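Local coordinates for periplasmic oligopeptide-binding protein (Burkholderia pseudomallei, PDB 3ZS6), which probably binds oligopeptides in the periplasm as the solute-binding component of an ABC transport system for peptide uptake, at residues Leu291-Gly305 against Met469-Val481. Numbering follows the deposited sequence. Where two conformers were deposited one is given.
Sequences LTSKITQAGEVPMYG and MVPLFQYSADRLV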
# COMPACT_ATOMS: atom_id res chain seq x y z
N LEU A 291 11.61 -18.59 -9.14
CA LEU A 291 11.75 -17.28 -8.53
C LEU A 291 11.59 -17.37 -7.02
O LEU A 291 12.44 -16.88 -6.27
CB LEU A 291 10.72 -16.30 -9.12
CG LEU A 291 10.70 -14.89 -8.51
CD1 LEU A 291 12.10 -14.27 -8.47
CD2 LEU A 291 9.73 -13.98 -9.27
N THR A 292 10.52 -18.01 -6.57
CA THR A 292 10.21 -18.06 -5.15
C THR A 292 11.04 -19.09 -4.37
O THR A 292 11.51 -18.81 -3.26
CB THR A 292 8.71 -18.30 -4.89
OG1 THR A 292 8.28 -19.46 -5.61
CG2 THR A 292 7.90 -17.09 -5.34
N SER A 293 11.25 -20.26 -4.95
CA SER A 293 11.95 -21.33 -4.24
C SER A 293 13.46 -21.11 -4.20
O SER A 293 14.12 -21.52 -3.24
CB SER A 293 11.63 -22.69 -4.86
OG SER A 293 12.19 -22.82 -6.16
N LYS A 294 14.00 -20.47 -5.23
CA LYS A 294 15.45 -20.34 -5.36
C LYS A 294 16.01 -18.94 -5.17
O LYS A 294 17.18 -18.77 -4.82
CB LYS A 294 15.90 -20.87 -6.72
CG LYS A 294 15.57 -22.34 -6.97
CD LYS A 294 16.16 -22.81 -8.29
CE LYS A 294 15.74 -24.24 -8.63
NZ LYS A 294 16.18 -24.63 -10.01
N ILE A 295 15.20 -17.92 -5.42
CA ILE A 295 15.69 -16.54 -5.32
C ILE A 295 15.20 -15.82 -4.06
O ILE A 295 16.01 -15.36 -3.25
CB ILE A 295 15.33 -15.71 -6.56
CG1 ILE A 295 15.72 -16.45 -7.84
CG2 ILE A 295 16.02 -14.36 -6.50
CD1 ILE A 295 17.19 -16.78 -7.92
N THR A 296 13.89 -15.72 -3.89
CA THR A 296 13.33 -15.02 -2.73
C THR A 296 13.44 -15.86 -1.46
O THR A 296 13.99 -15.40 -0.45
CB THR A 296 11.87 -14.58 -2.98
OG1 THR A 296 11.02 -15.73 -3.07
CG2 THR A 296 11.77 -13.77 -4.29
N GLN A 297 12.93 -17.09 -1.51
CA GLN A 297 13.14 -18.10 -0.46
C GLN A 297 12.58 -17.74 0.91
O GLN A 297 13.00 -18.31 1.93
CB GLN A 297 14.63 -18.43 -0.33
CG GLN A 297 15.25 -18.94 -1.63
CD GLN A 297 16.60 -19.61 -1.40
OE1 GLN A 297 17.51 -19.01 -0.85
NE2 GLN A 297 16.70 -20.86 -1.82
N ALA A 298 11.64 -16.82 0.96
CA ALA A 298 11.07 -16.42 2.23
C ALA A 298 9.61 -16.84 2.35
O ALA A 298 8.84 -16.23 3.10
CB ALA A 298 11.25 -14.92 2.46
N GLY A 299 9.23 -17.88 1.61
CA GLY A 299 7.87 -18.38 1.63
C GLY A 299 6.91 -17.74 0.64
O GLY A 299 5.72 -18.06 0.64
N GLU A 300 7.41 -16.84 -0.20
CA GLU A 300 6.57 -16.17 -1.18
C GLU A 300 5.83 -17.18 -2.07
O GLU A 300 6.39 -18.19 -2.45
CB GLU A 300 7.39 -15.22 -2.06
CG GLU A 300 7.92 -14.00 -1.32
CD GLU A 300 9.27 -14.23 -0.66
OE1 GLU A 300 9.78 -15.37 -0.73
OE2 GLU A 300 9.82 -13.26 -0.09
N VAL A 301 4.57 -16.88 -2.39
CA VAL A 301 3.74 -17.79 -3.18
C VAL A 301 3.51 -17.26 -4.60
O VAL A 301 3.07 -16.13 -4.78
CB VAL A 301 2.37 -18.00 -2.50
CG1 VAL A 301 1.46 -18.87 -3.37
CG2 VAL A 301 2.55 -18.64 -1.12
N PRO A 302 3.80 -18.08 -5.62
CA PRO A 302 3.57 -17.61 -7.00
C PRO A 302 2.18 -17.02 -7.18
O PRO A 302 1.20 -17.54 -6.64
CB PRO A 302 3.75 -18.89 -7.83
CG PRO A 302 4.75 -19.70 -7.03
CD PRO A 302 4.35 -19.45 -5.58
N MET A 303 2.09 -15.90 -7.90
CA MET A 303 0.81 -15.27 -8.19
C MET A 303 0.68 -14.92 -9.68
O MET A 303 1.67 -14.60 -10.33
CB MET A 303 0.59 -14.02 -7.34
CG MET A 303 0.21 -14.32 -5.89
SD MET A 303 -0.19 -12.84 -4.91
CE MET A 303 -1.71 -12.28 -5.70
N TYR A 304 -0.55 -14.97 -10.18
CA TYR A 304 -0.84 -14.72 -11.59
C TYR A 304 -1.81 -13.56 -11.77
O TYR A 304 -1.97 -13.03 -12.87
CB TYR A 304 -1.38 -15.99 -12.25
CG TYR A 304 -0.43 -17.14 -12.07
CD1 TYR A 304 0.64 -17.31 -12.94
CD2 TYR A 304 -0.55 -18.01 -11.00
CE1 TYR A 304 1.54 -18.34 -12.76
CE2 TYR A 304 0.35 -19.05 -10.81
CZ TYR A 304 1.39 -19.20 -11.70
OH TYR A 304 2.29 -20.22 -11.52
N GLY A 305 -2.47 -13.17 -10.69
CA GLY A 305 -3.36 -12.03 -10.68
C GLY A 305 -3.07 -11.13 -9.49
O GLY A 305 -2.03 -11.29 -8.82
N MET A 469 -0.82 -5.92 -16.07
CA MET A 469 0.48 -5.92 -15.40
C MET A 469 0.93 -7.37 -15.22
O MET A 469 0.24 -8.29 -15.66
CB MET A 469 0.42 -5.21 -14.04
CG MET A 469 -0.65 -5.74 -13.09
SD MET A 469 -2.22 -4.82 -13.18
CE MET A 469 -1.80 -3.33 -12.25
N VAL A 470 2.08 -7.59 -14.58
CA VAL A 470 2.60 -8.94 -14.43
C VAL A 470 2.81 -9.33 -12.97
O VAL A 470 3.88 -9.08 -12.40
CB VAL A 470 3.95 -9.12 -15.16
CG1 VAL A 470 4.44 -10.56 -15.04
CG2 VAL A 470 3.82 -8.70 -16.64
N PRO A 471 1.78 -9.94 -12.36
CA PRO A 471 1.91 -10.42 -10.99
C PRO A 471 2.99 -11.49 -10.88
O PRO A 471 3.09 -12.34 -11.78
CB PRO A 471 0.53 -11.04 -10.71
CG PRO A 471 -0.39 -10.27 -11.62
CD PRO A 471 0.41 -10.08 -12.88
N LEU A 472 3.77 -11.46 -9.81
CA LEU A 472 4.86 -12.40 -9.62
C LEU A 472 4.66 -13.31 -8.41
O LEU A 472 4.72 -14.53 -8.53
CB LEU A 472 6.20 -11.66 -9.48
CG LEU A 472 6.67 -10.91 -10.74
CD1 LEU A 472 7.98 -10.17 -10.48
CD2 LEU A 472 6.81 -11.89 -11.91
N PHE A 473 4.43 -12.72 -7.24
CA PHE A 473 4.19 -13.52 -6.04
C PHE A 473 3.54 -12.72 -4.93
O PHE A 473 3.46 -11.48 -4.98
CB PHE A 473 5.50 -14.16 -5.54
CG PHE A 473 6.60 -13.18 -5.32
CD1 PHE A 473 6.65 -12.43 -4.16
CD2 PHE A 473 7.60 -13.00 -6.28
CE1 PHE A 473 7.67 -11.51 -3.94
CE2 PHE A 473 8.63 -12.08 -6.07
CZ PHE A 473 8.66 -11.33 -4.90
N GLN A 474 3.06 -13.43 -3.92
CA GLN A 474 2.50 -12.80 -2.74
C GLN A 474 3.63 -12.44 -1.79
O GLN A 474 4.49 -13.28 -1.51
CB GLN A 474 1.52 -13.76 -2.04
CG GLN A 474 0.84 -13.16 -0.81
CD GLN A 474 -0.22 -14.09 -0.25
OE1 GLN A 474 -0.47 -15.17 -0.80
NE2 GLN A 474 -0.85 -13.68 0.85
N TYR A 475 3.64 -11.20 -1.31
CA TYR A 475 4.66 -10.76 -0.34
C TYR A 475 4.70 -11.65 0.90
O TYR A 475 3.67 -12.08 1.40
CB TYR A 475 4.40 -9.33 0.13
CG TYR A 475 4.98 -8.25 -0.75
CD1 TYR A 475 4.24 -7.71 -1.80
CD2 TYR A 475 6.26 -7.75 -0.52
CE1 TYR A 475 4.76 -6.70 -2.60
CE2 TYR A 475 6.79 -6.74 -1.31
CZ TYR A 475 6.03 -6.22 -2.35
OH TYR A 475 6.55 -5.23 -3.15
N SER A 476 5.92 -11.89 1.38
CA SER A 476 6.14 -12.52 2.68
C SER A 476 6.30 -11.44 3.74
O SER A 476 6.94 -10.42 3.50
CB SER A 476 7.39 -13.39 2.62
OG SER A 476 7.88 -13.68 3.92
N ALA A 477 5.71 -11.67 4.92
CA ALA A 477 5.73 -10.70 6.02
C ALA A 477 6.98 -10.83 6.89
O ALA A 477 7.16 -10.08 7.86
CB ALA A 477 4.48 -10.87 6.88
N ASP A 478 7.84 -11.79 6.55
CA ASP A 478 9.03 -12.10 7.32
C ASP A 478 9.88 -10.88 7.62
O ASP A 478 10.29 -10.15 6.71
CB ASP A 478 9.89 -13.14 6.59
CG ASP A 478 9.23 -14.52 6.54
OD1 ASP A 478 8.02 -14.61 6.81
OD2 ASP A 478 9.93 -15.49 6.20
N ARG A 479 10.15 -10.66 8.90
CA ARG A 479 11.04 -9.60 9.34
C ARG A 479 11.62 -9.95 10.71
O ARG A 479 11.14 -10.87 11.38
CB ARG A 479 10.31 -8.25 9.38
CG ARG A 479 9.22 -8.12 10.45
CD ARG A 479 8.94 -6.65 10.81
NE ARG A 479 8.61 -5.85 9.63
CZ ARG A 479 7.38 -5.67 9.16
NH1 ARG A 479 6.34 -6.24 9.76
NH2 ARG A 479 7.18 -4.94 8.07
N LEU A 480 12.66 -9.22 11.12
CA LEU A 480 13.28 -9.43 12.42
C LEU A 480 12.80 -8.36 13.40
O LEU A 480 12.86 -7.17 13.10
CB LEU A 480 14.81 -9.39 12.32
CG LEU A 480 15.46 -10.58 11.60
CD1 LEU A 480 16.88 -10.25 11.11
CD2 LEU A 480 15.48 -11.82 12.49
N VAL A 481 12.33 -8.81 14.56
CA VAL A 481 11.91 -7.91 15.63
C VAL A 481 12.48 -8.48 16.93
O VAL A 481 12.29 -9.66 17.24
CB VAL A 481 10.37 -7.80 15.72
CG1 VAL A 481 9.97 -6.92 16.90
CG2 VAL A 481 9.78 -7.27 14.40
O HOH W 1 8.30 -11.07 0.08
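The ring of Phe473 lies alongside the aliphatic part of Glu300, both side chains pointing the same way, with CD1 of Phe473 3.5 Å from CG of Glu300. Three residues of helix 291-296 gather round the same phenyl group: CD2 of Leu291 sits in the ring plane, at the edge formed by CD2 and CE2, the CG2 methyl of Thr292 packs against CB of Phe473, and that of Thr296 approaches obliquely near CE2 and CZ. With chi1 at 54°, CG of Phe473 is held between the backbone N and the carbonyl carbon, a setting that directs the ring toward helix 291-296, where it also stacks with Tyr262. Glu300, bent at CG (chi2 88°), curls its carboxylate back toward the C-terminal end of helix 291-296. OE1 there accepts two bonds, from OG1 of Thr296 above the carboxylate plane and from the amide of Ala298 on the syn side, while OE2 accepts a hydrogen bond from a water that in turn accepts from Ser476 N. Three donors on one carboxylate would probably favour its ionised form.

Here a short strand adds to a mixed sheet of the type II periplasmic binding fold: the weakly bonded strand 301-302 runs antiparallel to strand 470-480, which also pairs with 260-266 and 253-258, and Leu472 and Phe473 face Tyr262 in a classic beta bulge. Gln474 N donates to Val301 O (2.8 Å), and Met303 N reaches Leu472 O at 3.0 Å, from above the carbonyl plane. Next to them, SD of Met303 rests 3.5 Å from CB of Gln474, whose amide NE2 is bound by Gln258 O. At the far end, OG of Ser476 donates to Ala298 O over 2.8 Å and accepts from Asp478 N, closing an ST turn.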